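PDB 1VQ3: phosphoribosylformylglycinamidine synthase, purS subunit from Thermotoga maritima, which is a small alpha+beta subunit of a larger synthase complex, built on an antiparallel sheet and found here as an assembly of four chains. Local coordinates for residues E34-E37 with R38-E42. Residues are numbered along the deposited sequence; the frame is centred on the assembly and turned at random.
Sequences ETIE and RVLRE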
loop_
_atom_site.group_PDB
_atom_site.type_symbol
_atom_site.label_atom_id
_atom_site.label_comp_id
_atom_site.label_asym_id
_atom_site.label_seq_id
_atom_site.Cartn_x
_atom_site.Cartn_y
_atom_site.Cartn_z
ATOM N N GLU C 34 8.562 17.659 -2.050
ATOM C CA GLU C 34 9.602 17.987 -1.106
ATOM C C GLU C 34 9.271 19.263 -0.366
ATOM O O GLU C 34 9.416 19.323 0.837
ATOM C CB GLU C 34 10.924 18.194 -1.835
ATOM C CG GLU C 34 11.450 16.961 -2.523
ATOM C CD GLU C 34 12.701 17.268 -3.342
ATOM O OE1 GLU C 34 13.188 18.440 -3.314
ATOM O OE2 GLU C 34 13.162 16.347 -4.030
ATOM N N THR C 35 8.812 20.286 -1.079
ATOM C CA THR C 35 8.425 21.525 -0.414
ATOM C C THR C 35 7.328 21.262 0.598
ATOM O O THR C 35 7.424 21.734 1.736
ATOM C CB THR C 35 7.988 22.594 -1.443
ATOM O OG1 THR C 35 9.117 22.940 -2.244
ATOM C CG2 THR C 35 7.600 23.912 -0.794
ATOM N N ILE C 36 6.286 20.534 0.173
ATOM C CA ILE C 36 5.160 20.223 1.059
ATOM C C ILE C 36 5.617 19.436 2.273
ATOM O O ILE C 36 5.287 19.810 3.422
ATOM C CB ILE C 36 4.060 19.487 0.306
ATOM C CG1 ILE C 36 3.413 20.414 -0.707
ATOM C CG2 ILE C 36 3.027 18.916 1.271
ATOM C CD1 ILE C 36 2.707 19.674 -1.808
ATOM N N GLU C 37 6.407 18.386 2.060
ATOM C CA GLU C 37 6.948 17.613 3.179
ATOM C C GLU C 37 7.676 18.523 4.218
ATOM O O GLU C 37 7.523 18.389 5.432
ATOM C CB GLU C 37 7.880 16.517 2.658
ATOM C CG GLU C 37 8.555 15.716 3.748
ATOM C CD GLU C 37 9.244 14.454 3.265
ATOM O OE1 GLU C 37 8.827 13.856 2.262
ATOM O OE2 GLU C 37 10.208 14.051 3.936
ATOM N N ARG C 38 8.465 19.456 3.712
ATOM C CA ARG C 38 9.290 20.300 4.560
ATOM C C ARG C 38 8.428 21.264 5.394
ATOM O O ARG C 38 8.704 21.480 6.572
ATOM C CB ARG C 38 10.277 21.051 3.674
ATOM C CG ARG C 38 11.314 21.895 4.402
ATOM C CD ARG C 38 12.064 22.842 3.446
ATOM N NE ARG C 38 12.368 22.204 2.148
ATOM C CZ ARG C 38 12.107 22.715 0.923
ATOM N NH1 ARG C 38 11.527 23.907 0.751
ATOM N NH2 ARG C 38 12.450 22.017 -0.151
ATOM N N VAL C 39 7.353 21.785 4.796
ATOM C CA VAL C 39 6.364 22.580 5.540
ATOM C C VAL C 39 5.702 21.746 6.632
ATOM O O VAL C 39 5.593 22.174 7.797
ATOM C CB VAL C 39 5.278 23.162 4.610
ATOM C CG1 VAL C 39 4.232 23.913 5.413
ATOM C CG2 VAL C 39 5.908 24.067 3.592
ATOM N N LEU C 40 5.263 20.538 6.286
ATOM C CA LEU C 40 4.625 19.724 7.304
ATOM C C LEU C 40 5.563 19.442 8.467
ATOM O O LEU C 40 5.203 19.588 9.625
ATOM C CB LEU C 40 4.043 18.441 6.708
ATOM C CG LEU C 40 2.883 18.609 5.678
ATOM C CD1 LEU C 40 2.521 17.273 5.064
ATOM C CD2 LEU C 40 1.670 19.215 6.300
ATOM N N ARG C 41 6.783 19.067 8.153
ATOM C CA ARG C 41 7.729 18.662 9.180
ATOM C C ARG C 41 8.220 19.848 9.983
ATOM O O ARG C 41 8.046 19.886 11.206
ATOM C CB ARG C 41 8.904 17.916 8.557
ATOM C CG ARG C 41 8.533 16.580 7.885
ATOM C CD ARG C 41 9.762 15.844 7.373
ATOM N NE ARG C 41 10.663 15.578 8.488
ATOM C CZ ARG C 41 10.489 14.611 9.406
ATOM N NH1 ARG C 41 9.465 13.758 9.346
ATOM N NH2 ARG C 41 11.374 14.475 10.391
ATOM N N GLU C 42 8.761 20.829 9.282
ATOM C CA GLU C 42 9.462 21.949 9.897
ATOM C C GLU C 42 8.589 23.122 10.330
ATOM O O GLU C 42 8.980 23.850 11.219
ATOM C CB GLU C 42 10.500 22.468 8.929
ATOM C CG GLU C 42 11.496 21.426 8.479
ATOM C CD GLU C 42 12.595 22.036 7.628
ATOM O OE1 GLU C 42 12.648 23.283 7.529
ATOM O OE2 GLU C 42 13.400 21.265 7.061
HETATM O O HOH W 1 12.132 21.375 -3.109
#
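Glu-34 to Glu-37 present their carbonyls in turn to the amides of Arg-38 to Arg-41, four successive i to i+4 alpha-helical bonds, the Leu-40 N to Ile-36 O bond being 3.0 Å long and nearly straight at 168°. The side chains one turn apart illustrate three ways of using this spacing. Arg-38 bends at chi3 (-39°), which folds its guanidinium back over the preceding turn; Thr-35 CA lies over one face, 3.8 Å above the guanidinium plane and offset toward the rim. At the edge of that plane a water accepts a weak bond from Arg-38 NH2 and donates to Glu-34 OE1 at 3.1 Å, bridging opposite charges that do not touch directly; Glu-34 also pairs with Arg-29. Glu-37 and Arg-41 run side by side but meet through their aliphatic parts, Glu-37 CG lying 3.8 Å from Arg-41 CD, while Glu-37 OE1 is hydrogen-bonded to Leu-51 N and Arg-41 NH1 to Val-48 O. Ile-36 and Leu-40 point the same way, Ile-36 CG2 lying 4.2 Å from Leu-40 CD1. This apolar side of amphipathic helix 31-43 rests on strands 51-62 and 48-49, and Ile-36 packs on Leu-81, Val-39 and Leu-40 on Leu-80, of the second subunit.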